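Local atomic coordinates of ribosomal RNA processing protein 6 (Trypanosoma brucei brucei, PDB entry 4NLB), a protein that probably acts as a nuclear, exosome-linked 3'-5' exoribonuclease in ribosomal RNA processing, and is represented by its catalytic core. Residues P19-Y24 with V33-V38; E43-V48 with Y165-F170; V95-H100 with R152-W157. All coordinates share one frame; numbering follows the deposited sequence.

The three contacts lead from the surface of the catalytic core towards its probable active site. Contact 1 lies at the open end of a two-stranded hairpin, about 18 Å from the centre of the chain. Its centre is also about 18 Å from that of contact 2, and Tyr165 joins the two: its OH lies 3.3 Å from Pro22 CB. Contact 2 attaches helix 42-47 to the loop before strand 169-171. It meets contact 3 at helix 152-162, where Ile166 CD1 touches Val155 CG2 at 3.7 Å. Contact 3 brings together Asp96 and Asp154, consistent with the acidic site of the family. Contacts 1 and 3 do not touch; their nearest atoms are about 6 Å apart.

Contact 1: residues P19-Y24 with V33-V38; sequences PFRPVY and VGEPGV
The guanidinium of Arg21 carries Pro36 CD over the centre of one face, 3.6 Å above its plane. Gly34 O and Glu35 OE2 sit at its edge, both tilted somewhat out of the plane. A single nitrogen serves both acceptors. Arg21 NH1 donates to Gly34 O at 2.9 Å and to Glu35 OE2 at 2.8 Å, and the bond to Gly34 O is the more bent of the two. The bond to Glu35 is also a salt bridge. It reaches Glu35 OE2 from above the carboxylate plane, and the two flat groups are steeply inclined to each other. The Arg21 chain leaves extended and then bends at its third torsion (chi3 -75°), which brings NH1 round to Gly34 and Glu35. The Tyr24 ring presents an edge, with Gly34 CA in its plane and CE1 3.9 Å from that atom.

These residues form the open end of the antiparallel beta hairpin made by strands 23-25 and 31-33. Val23 and Val33 are a non-hydrogen-bonded pair of the hairpin. Beyond them Gly34 N donates to Pro22 O at 2.7 Å, so the backbones stay joined where the regular strands stop. Outside the two segments, Tyr24 packs on Phe41 and Tyr165.

A type II beta turn follows, from Glu35 to Val38. Pro36 takes the second position and Gly37, with phi 69°, the third. The bond closing the turn, from Val38 N to Glu35 O, is weak. The turn is tied to the other segment at Phe20 O. Pro36 CA makes a CA-H...O contact with this carbonyl at 3.5 Å. A water donates to Phe20 O at 3.0 Å and accepts from Gly37 N. Next to Phe20 in the chain, Pro19 CB rests on Pro36 CB at 3.7 Å.

Contact 2: residues E43-V48 with Y165-F170; sequences ERIKAV and YIVNLF
The DEDD exonuclease domain has an RNase H-like fold built round a mixed sheet, and strand 169-171 is an outermost strand of that sheet. This contact sets the end of helix 42-47, in the N-terminal part of the chain, against the loop that enters this strand. The loop follows helix 152-162. No hydrogen bond crosses between the two segments.

Val167 is the central side chain, and its two branches meet different partners. With chi1 at 176°, CG1 lies anti to the backbone N and goes to Val48, while CG2 goes to Ile45. Val167 CG1 touches Val48 CG1 at 3.6 Å, and the two side chains cross at about a right angle. Val167 CG2 lies 4.0 Å from Ile45 CG1. Arg44 adds only the start of its chain, with CG 4.4 Å from Val167 CG2; its guanidinium turns to Glu27 in a salt bridge.

Ile45 reaches further along the loop. Its CD1 comes to 3.4 Å from Ile166 O, a packing contact; the same carbonyl takes a weak hydrogen bond from Ser261. Arg258 and Ser261 of helix 249-261 also touch the Ile45 side chain, which is buried.

Asn168 has a left-handed backbone (phi 71°), and with it the loop turns into the strand. Its side-chain nitrogen is bonded to the carbonyls of Pro142 and Ser49, which fixes the amide. Val48 CG1 rests against that same nitrogen, 3.5 Å from Asn168 ND2.

Contact 3: residues V95-H100 with R152-W157; sequences VDLEHH and REDVRW
His99 lies flat over Trp157. The imidazole and the five-membered ring of the indole form a face-to-face stack, with centroids 3.9 Å apart and planes at 4°. The atom before the imidazole joins in: His99 CB sits over the six-membered ring as a CH-pi contact, 3.6 Å from its centroid. The His99 ring is placed by chi1 at -168°, which puts CG anti to the backbone N and carries the imidazole along the indole. On the opposite face of the indole, toward the rim, lies CB of Glu153, one helical turn earlier.

Leu97 comes at the edge of the same indole. Its CB is 3.8 Å from Trp157 CE3, and its carbonyl oxygen lies in the ring plane. Its CD2 also touches Trp157 CB.

One step along the strand, two like-charged groups are brought close: Asp96 OD1 and Asp154 OD2 approach to 3.6 Å without a hydrogen bond between them. The two carboxylate planes are inclined at roughly half a right angle. A water lies where it can donate to either residue, 2.8 Å from Asp96 OD1 and a longer 3.3 Å from Asp154 OD1.

The axes of the short segments 95-100 and 152-157 pass 8.9 Å apart at 77°. The strand is held inside the sheet, with Asp96 bonded through its backbone to Gln113 and Val95 to Val147. Thr109 of strand 108-115 touches both Leu97 and Trp157. From helix 213-224, Asp222 brings its carboxylate close to those of Asp96 and Glu98. Asp96, Glu98, Asp154 and Asp222, with Tyr218 against Glu98, are consistent with the DEDD-Y active site of the Rrp6 family, in which the acids bind two divalent metal ions.

Contact 1: residues P19-Y24 with V33-V38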
loop_
_atom_site.group_PDB
_atom_site.type_symbol
_atom_site.label_atom_id
_atom_site.label_comp_id
_atom_site.label_asym_id
_atom_site.label_seq_id
_atom_site.Cartn_x
_atom_site.Cartn_y
_atom_site.Cartn_z
ATOM N N PRO A 19 -7.862 13.893 -9.989
ATOM C CA PRO A 19 -7.507 12.497 -10.306
ATOM C C PRO A 19 -5.995 12.230 -10.468
ATOM O O PRO A 19 -5.262 13.053 -11.016
ATOM C CB PRO A 19 -8.282 12.224 -11.600
ATOM C CG PRO A 19 -9.399 13.225 -11.600
ATOM C CD PRO A 19 -8.790 14.449 -10.993
ATOM N N PHE A 20 -5.542 11.062 -9.973
ATOM C CA PHE A 20 -4.170 10.596 -10.080
ATOM C C PHE A 20 -3.763 10.503 -11.558
ATOM O O PHE A 20 -4.521 9.980 -12.373
ATOM C CB PHE A 20 -4.011 9.228 -9.370
ATOM C CG PHE A 20 -2.679 8.531 -9.548
ATOM C CD1 PHE A 20 -1.540 8.984 -8.878
ATOM C CD2 PHE A 20 -2.566 7.402 -10.368
ATOM C CE1 PHE A 20 -0.299 8.337 -9.050
ATOM C CE2 PHE A 20 -1.335 6.732 -10.502
ATOM C CZ PHE A 20 -0.208 7.215 -9.845
ATOM N N ARG A 21 -2.600 11.068 -11.900
ATOM C CA ARG A 21 -2.075 11.005 -13.246
ATOM C C ARG A 21 -0.730 10.289 -13.181
ATOM O O ARG A 21 0.215 10.798 -12.576
ATOM C CB ARG A 21 -1.984 12.378 -13.901
ATOM C CG ARG A 21 -1.529 12.279 -15.351
ATOM C CD ARG A 21 -1.106 13.612 -15.916
ATOM N NE ARG A 21 -2.260 14.458 -16.219
ATOM C CZ ARG A 21 -2.882 14.491 -17.391
ATOM N NH1 ARG A 21 -2.467 13.723 -18.395
ATOM N NH2 ARG A 21 -3.911 15.301 -17.576
ATOM N N PRO A 22 -0.647 9.063 -13.736
ATOM C CA PRO A 22 0.606 8.305 -13.635
ATOM C C PRO A 22 1.778 8.845 -14.458
ATOM O O PRO A 22 1.603 9.300 -15.580
ATOM C CB PRO A 22 0.196 6.908 -14.116
ATOM C CG PRO A 22 -0.880 7.159 -15.085
ATOM C CD PRO A 22 -1.677 8.289 -14.462
ATOM N N VAL A 23 2.971 8.776 -13.885
ATOM C CA VAL A 23 4.232 9.096 -14.556
ATOM C C VAL A 23 4.958 7.749 -14.421
ATOM O O VAL A 23 5.154 7.248 -13.307
ATOM C CB VAL A 23 5.010 10.312 -13.964
ATOM C CG1 VAL A 23 6.300 10.572 -14.744
ATOM C CG2 VAL A 23 4.138 11.569 -13.949
ATOM N N TYR A 24 5.205 7.098 -15.556
ATOM C CA TYR A 24 5.738 5.740 -15.577
ATOM C C TYR A 24 6.809 5.541 -16.641
ATOM O O TYR A 24 6.854 6.276 -17.630
ATOM C CB TYR A 24 4.575 4.757 -15.808
ATOM C CG TYR A 24 3.913 4.911 -17.163
ATOM C CD1 TYR A 24 3.052 5.976 -17.426
ATOM C CD2 TYR A 24 4.136 3.985 -18.180
ATOM C CE1 TYR A 24 2.461 6.137 -18.674
ATOM C CE2 TYR A 24 3.538 4.132 -19.435
ATOM C CZ TYR A 24 2.705 5.214 -19.679
ATOM O OH TYR A 24 2.081 5.372 -20.902
ATOM N N VAL A 33 4.236 10.200 -19.632
ATOM C CA VAL A 33 3.223 10.839 -18.784
ATOM C C VAL A 33 1.866 10.254 -19.213
ATOM O O VAL A 33 1.517 10.291 -20.394
ATOM C CB VAL A 33 3.258 12.387 -18.767
ATOM C CG1 VAL A 33 2.141 12.957 -17.893
ATOM C CG2 VAL A 33 4.605 12.894 -18.285
ATOM N N GLY A 34 1.166 9.660 -18.266
ATOM C CA GLY A 34 -0.122 9.018 -18.500
ATOM C C GLY A 34 -1.323 9.938 -18.463
ATOM O O GLY A 34 -1.195 11.165 -18.589
ATOM N N GLU A 35 -2.512 9.328 -18.287
ATOM C CA GLU A 35 -3.793 10.017 -18.266
ATOM C C GLU A 35 -4.680 9.598 -17.089
ATOM O O GLU A 35 -4.769 8.401 -16.803
ATOM C CB GLU A 35 -4.533 9.762 -19.593
ATOM C CG GLU A 35 -4.182 10.760 -20.684
ATOM C CD GLU A 35 -4.853 12.121 -20.566
ATOM O OE1 GLU A 35 -6.104 12.163 -20.496
ATOM O OE2 GLU A 35 -4.130 13.145 -20.583
ATOM N N PRO A 36 -5.413 10.548 -16.452
ATOM C CA PRO A 36 -6.309 10.180 -15.339
ATOM C C PRO A 36 -7.381 9.166 -15.743
ATOM O O PRO A 36 -7.943 9.265 -16.839
ATOM C CB PRO A 36 -6.935 11.522 -14.954
ATOM C CG PRO A 36 -5.943 12.522 -15.363
ATOM C CD PRO A 36 -5.424 12.006 -16.662
ATOM N N GLY A 37 -7.609 8.181 -14.877
ATOM C CA GLY A 37 -8.593 7.121 -15.084
ATOM C C GLY A 37 -8.236 6.139 -16.184
ATOM O O GLY A 37 -9.110 5.443 -16.706
ATOM N N VAL A 38 -6.942 6.088 -16.558
ATOM C CA VAL A 38 -6.421 5.199 -17.597
ATOM C C VAL A 38 -5.179 4.487 -17.038
ATOM O O VAL A 38 -4.215 5.145 -16.648
ATOM C CB VAL A 38 -6.111 5.987 -18.915
ATOM C CG1 VAL A 38 -5.347 5.137 -19.929
ATOM C CG2 VAL A 38 -7.381 6.552 -19.541
HETATM O O HOH W 1 -6.066 7.465 -12.506
#

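Contact 2: residues E43-V48 with Y165-F170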
loop_
_atom_site.group_PDB
_atom_site.type_symbol
_atom_site.label_atom_id
_atom_site.label_comp_id
_atom_site.label_asym_id
_atom_site.label_seq_id
_atom_site.Cartn_x
_atom_site.Cartn_y
_atom_site.Cartn_z
ATOM N N GLU A 43 -3.891 -2.355 -22.338
ATOM C CA GLU A 43 -3.821 -3.059 -23.634
ATOM C C GLU A 43 -2.710 -4.121 -23.627
ATOM O O GLU A 43 -2.879 -5.160 -24.257
ATOM C CB GLU A 43 -3.591 -2.085 -24.804
ATOM C CG GLU A 43 -4.659 -1.012 -24.940
ATOM C CD GLU A 43 -4.229 0.235 -25.689
ATOM O OE1 GLU A 43 -3.891 1.241 -25.022
ATOM O OE2 GLU A 43 -4.249 0.216 -26.941
ATOM N N ARG A 44 -1.576 -3.866 -22.929
ATOM C CA ARG A 44 -0.477 -4.833 -22.847
ATOM C C ARG A 44 -0.926 -6.072 -22.050
ATOM O O ARG A 44 -0.862 -7.196 -22.559
ATOM C CB ARG A 44 0.767 -4.199 -22.191
ATOM C CG ARG A 44 2.003 -5.110 -22.206
ATOM C CD ARG A 44 2.814 -5.018 -23.502
ATOM N NE ARG A 44 3.445 -3.700 -23.720
ATOM C CZ ARG A 44 4.551 -3.275 -23.111
ATOM N NH1 ARG A 44 5.163 -4.043 -22.219
ATOM N NH2 ARG A 44 5.047 -2.075 -23.381
ATOM N N ILE A 45 -1.386 -5.845 -20.811
ATOM C CA ILE A 45 -1.876 -6.878 -19.900
ATOM C C ILE A 45 -3.007 -7.722 -20.547
ATOM O O ILE A 45 -2.971 -8.937 -20.432
ATOM C CB ILE A 45 -2.262 -6.272 -18.518
ATOM C CG1 ILE A 45 -1.012 -5.676 -17.817
ATOM C CG2 ILE A 45 -2.944 -7.306 -17.643
ATOM C CD1 ILE A 45 -1.256 -4.867 -16.511
ATOM N N LYS A 46 -3.952 -7.094 -21.268
ATOM C CA LYS A 46 -5.035 -7.824 -21.958
ATOM C C LYS A 46 -4.544 -8.631 -23.154
ATOM O O LYS A 46 -5.187 -9.604 -23.511
ATOM C CB LYS A 46 -6.158 -6.880 -22.397
ATOM C CG LYS A 46 -7.020 -6.392 -21.245
ATOM C CD LYS A 46 -7.743 -5.102 -21.567
ATOM C CE LYS A 46 -8.183 -4.471 -20.265
ATOM N NZ LYS A 46 -8.750 -3.119 -20.452
ATOM N N ALA A 47 -3.420 -8.231 -23.776
ATOM C CA ALA A 47 -2.817 -8.894 -24.941
ATOM C C ALA A 47 -1.781 -9.975 -24.584
ATOM O O ALA A 47 -1.292 -10.672 -25.474
ATOM C CB ALA A 47 -2.173 -7.856 -25.844
ATOM N N VAL A 48 -1.433 -10.096 -23.295
ATOM C CA VAL A 48 -0.414 -11.029 -22.812
ATOM C C VAL A 48 -1.038 -12.264 -22.187
ATOM O O VAL A 48 -1.918 -12.163 -21.319
ATOM C CB VAL A 48 0.624 -10.329 -21.873
ATOM C CG1 VAL A 48 1.372 -11.327 -20.998
ATOM C CG2 VAL A 48 1.607 -9.495 -22.684
ATOM N N TYR A 165 4.026 -1.529 -12.858
ATOM C CA TYR A 165 2.878 -2.291 -13.322
ATOM C C TYR A 165 3.265 -3.743 -13.539
ATOM O O TYR A 165 4.345 -4.018 -14.069
ATOM C CB TYR A 165 2.327 -1.659 -14.622
ATOM C CG TYR A 165 1.790 -0.263 -14.407
ATOM C CD1 TYR A 165 0.464 -0.053 -14.048
ATOM C CD2 TYR A 165 2.613 0.853 -14.551
ATOM C CE1 TYR A 165 -0.039 1.231 -13.860
ATOM C CE2 TYR A 165 2.134 2.142 -14.321
ATOM C CZ TYR A 165 0.811 2.325 -13.953
ATOM O OH TYR A 165 0.330 3.594 -13.726
ATOM N N ILE A 166 2.381 -4.667 -13.126
ATOM C CA ILE A 166 2.639 -6.102 -13.185
ATOM C C ILE A 166 1.998 -6.804 -14.384
ATOM O O ILE A 166 0.771 -6.799 -14.534
ATOM C CB ILE A 166 2.269 -6.833 -11.865
ATOM C CG1 ILE A 166 2.584 -5.998 -10.617
ATOM C CG2 ILE A 166 2.922 -8.222 -11.799
ATOM C CD1 ILE A 166 1.558 -6.167 -9.557
ATOM N N VAL A 167 2.852 -7.438 -15.211
ATOM C CA VAL A 167 2.434 -8.254 -16.337
ATOM C C VAL A 167 2.693 -9.708 -15.876
ATOM O O VAL A 167 3.819 -10.055 -15.523
ATOM C CB VAL A 167 3.161 -7.884 -17.665
ATOM C CG1 VAL A 167 2.758 -8.829 -18.792
ATOM C CG2 VAL A 167 2.876 -6.435 -18.064
ATOM N N ASN A 168 1.631 -10.523 -15.819
ATOM C CA ASN A 168 1.618 -11.917 -15.376
ATOM C C ASN A 168 1.835 -12.051 -13.868
ATOM O O ASN A 168 2.698 -12.793 -13.395
ATOM C CB ASN A 168 2.523 -12.847 -16.200
ATOM C CG ASN A 168 1.812 -13.301 -17.456
ATOM O OD1 ASN A 168 0.576 -13.382 -17.516
ATOM N ND2 ASN A 168 2.558 -13.548 -18.506
ATOM N N LEU A 169 0.940 -11.378 -13.123
ATOM C CA LEU A 169 0.807 -11.454 -11.694
ATOM C C LEU A 169 0.047 -12.743 -11.383
ATOM O O LEU A 169 -0.897 -13.107 -12.103
ATOM C CB LEU A 169 -0.019 -10.253 -11.186
ATOM C CG LEU A 169 -0.671 -10.330 -9.782
ATOM C CD1 LEU A 169 0.373 -10.294 -8.683
ATOM C CD2 LEU A 169 -1.625 -9.203 -9.572
ATOM N N PHE A 170 0.461 -13.425 -10.300
ATOM C CA PHE A 170 -0.249 -14.563 -9.767
ATOM C C PHE A 170 -0.403 -14.312 -8.282
ATOM O O PHE A 170 0.593 -14.248 -7.561
ATOM C CB PHE A 170 0.437 -15.908 -10.055
ATOM C CG PHE A 170 -0.338 -17.107 -9.536
ATOM C CD1 PHE A 170 -0.254 -17.490 -8.203
ATOM C CD2 PHE A 170 -1.149 -17.848 -10.384
ATOM C CE1 PHE A 170 -0.946 -18.605 -7.735
ATOM C CE2 PHE A 170 -1.855 -18.954 -9.912
ATOM C CZ PHE A 170 -1.741 -19.333 -8.595
#

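Contact 3: residues V95-H100 with R152-W157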
loop_
_atom_site.group_PDB
_atom_site.type_symbol
_atom_site.label_atom_id
_atom_site.label_comp_id
_atom_site.label_asym_id
_atom_site.label_seq_id
_atom_site.Cartn_x
_atom_site.Cartn_y
_atom_site.Cartn_z
ATOM N N VAL A 95 7.086 -11.503 -4.386
ATOM C CA VAL A 95 7.180 -10.099 -4.044
ATOM C C VAL A 95 6.216 -9.717 -2.938
ATOM O O VAL A 95 5.087 -10.185 -2.896
ATOM C CB VAL A 95 7.020 -9.181 -5.299
ATOM C CG1 VAL A 95 7.425 -7.736 -4.996
ATOM C CG2 VAL A 95 7.814 -9.713 -6.496
ATOM N N ASP A 96 6.685 -8.844 -2.044
ATOM C CA ASP A 96 5.904 -8.241 -0.975
ATOM C C ASP A 96 6.366 -6.815 -0.766
ATOM O O ASP A 96 7.490 -6.459 -1.133
ATOM C CB ASP A 96 5.944 -9.032 0.340
ATOM C CG ASP A 96 4.729 -8.725 1.202
ATOM O OD1 ASP A 96 3.646 -8.450 0.629
ATOM O OD2 ASP A 96 4.870 -8.707 2.445
ATOM N N LEU A 97 5.485 -6.006 -0.186
ATOM C CA LEU A 97 5.688 -4.592 0.073
ATOM C C LEU A 97 5.305 -4.282 1.495
ATOM O O LEU A 97 4.338 -4.832 2.000
ATOM C CB LEU A 97 4.792 -3.768 -0.883
ATOM C CG LEU A 97 5.380 -3.205 -2.188
ATOM C CD1 LEU A 97 5.923 -4.262 -3.078
ATOM C CD2 LEU A 97 4.333 -2.426 -2.950
ATOM N N GLU A 98 6.055 -3.390 2.130
ATOM C CA GLU A 98 5.775 -2.850 3.460
ATOM C C GLU A 98 5.447 -1.366 3.251
ATOM O O GLU A 98 6.045 -0.710 2.392
ATOM C CB GLU A 98 6.931 -3.094 4.449
ATOM C CG GLU A 98 7.049 -4.551 4.897
ATOM C CD GLU A 98 5.795 -5.241 5.403
ATOM O OE1 GLU A 98 4.975 -4.574 6.070
ATOM O OE2 GLU A 98 5.634 -6.455 5.145
ATOM N N HIS A 99 4.435 -0.869 3.955
ATOM C CA HIS A 99 3.905 0.481 3.732
ATOM C C HIS A 99 3.785 1.308 5.012
ATOM O O HIS A 99 3.803 0.755 6.116
ATOM C CB HIS A 99 2.522 0.287 3.086
ATOM C CG HIS A 99 1.859 1.493 2.484
ATOM N ND1 HIS A 99 0.746 2.061 3.070
ATOM C CD2 HIS A 99 2.066 2.093 1.285
ATOM C CE1 HIS A 99 0.365 3.031 2.255
ATOM N NE2 HIS A 99 1.125 3.086 1.171
ATOM N N HIS A 100 3.676 2.643 4.857
ATOM C CA HIS A 100 3.432 3.571 5.964
ATOM C C HIS A 100 2.249 4.430 5.604
ATOM O O HIS A 100 2.204 4.961 4.497
ATOM C CB HIS A 100 4.648 4.444 6.315
ATOM C CG HIS A 100 4.358 5.403 7.440
ATOM N ND1 HIS A 100 4.278 4.971 8.761
ATOM C CD2 HIS A 100 4.060 6.723 7.396
ATOM C CE1 HIS A 100 3.967 6.044 9.471
ATOM N NE2 HIS A 100 3.816 7.115 8.697
ATOM N N ARG A 152 -4.090 -6.857 -3.629
ATOM C CA ARG A 152 -4.969 -5.690 -3.843
ATOM C C ARG A 152 -4.312 -4.337 -3.526
ATOM O O ARG A 152 -4.352 -3.443 -4.368
ATOM C CB ARG A 152 -6.328 -5.807 -3.128
ATOM C CG ARG A 152 -7.400 -4.929 -3.793
ATOM C CD ARG A 152 -8.809 -5.334 -3.415
ATOM N NE ARG A 152 -9.660 -5.516 -4.592
ATOM C CZ ARG A 152 -9.817 -6.669 -5.235
ATOM N NH1 ARG A 152 -9.174 -7.758 -4.830
ATOM N NH2 ARG A 152 -10.616 -6.742 -6.290
ATOM N N GLU A 153 -3.711 -4.195 -2.342
ATOM C CA GLU A 153 -3.041 -2.970 -1.918
ATOM C C GLU A 153 -1.750 -2.729 -2.706
ATOM O O GLU A 153 -1.561 -1.632 -3.223
ATOM C CB GLU A 153 -2.756 -3.020 -0.413
ATOM C CG GLU A 153 -4.006 -2.816 0.436
ATOM C CD GLU A 153 -3.823 -2.882 1.942
ATOM O OE1 GLU A 153 -3.170 -3.833 2.434
ATOM O OE2 GLU A 153 -4.373 -1.997 2.636
ATOM N N ASP A 154 -0.910 -3.771 -2.842
ATOM C CA ASP A 154 0.384 -3.765 -3.533
ATOM C C ASP A 154 0.332 -3.221 -4.941
ATOM O O ASP A 154 1.152 -2.376 -5.302
ATOM C CB ASP A 154 1.024 -5.162 -3.522
ATOM C CG ASP A 154 1.381 -5.651 -2.146
ATOM O OD1 ASP A 154 1.075 -4.945 -1.168
ATOM O OD2 ASP A 154 1.990 -6.722 -2.045
ATOM N N VAL A 155 -0.636 -3.683 -5.722
ATOM C CA VAL A 155 -0.852 -3.265 -7.112
ATOM C C VAL A 155 -0.985 -1.725 -7.201
ATOM O O VAL A 155 -0.369 -1.094 -8.055
ATOM C CB VAL A 155 -2.055 -4.040 -7.716
ATOM C CG1 VAL A 155 -2.589 -3.379 -8.982
ATOM C CG2 VAL A 155 -1.669 -5.478 -7.997
ATOM N N ARG A 156 -1.747 -1.142 -6.276
ATOM C CA ARG A 156 -2.013 0.295 -6.199
ATOM C C ARG A 156 -0.799 1.076 -5.683
ATOM O O ARG A 156 -0.483 2.140 -6.215
ATOM C CB ARG A 156 -3.278 0.553 -5.354
ATOM C CG ARG A 156 -4.538 0.064 -6.048
ATOM C CD ARG A 156 -5.709 -0.017 -5.090
ATOM N NE ARG A 156 -6.814 -0.798 -5.655
ATOM C CZ ARG A 156 -8.024 -0.309 -5.920
ATOM N NH1 ARG A 156 -8.307 0.967 -5.665
ATOM N NH2 ARG A 156 -8.961 -1.091 -6.435
ATOM N N TRP A 157 -0.105 0.518 -4.679
ATOM C CA TRP A 157 1.090 1.095 -4.065
ATOM C C TRP A 157 2.213 1.217 -5.103
ATOM O O TRP A 157 2.856 2.265 -5.191
ATOM C CB TRP A 157 1.546 0.238 -2.878
ATOM C CG TRP A 157 0.588 0.154 -1.713
ATOM C CD1 TRP A 157 -0.528 0.911 -1.498
ATOM C CD2 TRP A 157 0.716 -0.705 -0.570
ATOM N NE1 TRP A 157 -1.105 0.570 -0.296
ATOM C CE2 TRP A 157 -0.375 -0.435 0.282
ATOM C CE3 TRP A 157 1.642 -1.698 -0.192
ATOM C CZ2 TRP A 157 -0.552 -1.103 1.507
ATOM C CZ3 TRP A 157 1.438 -2.391 0.993
ATOM C CH2 TRP A 157 0.358 -2.089 1.832
HETATM O O HOH W 2 1.471 -6.919 1.414
#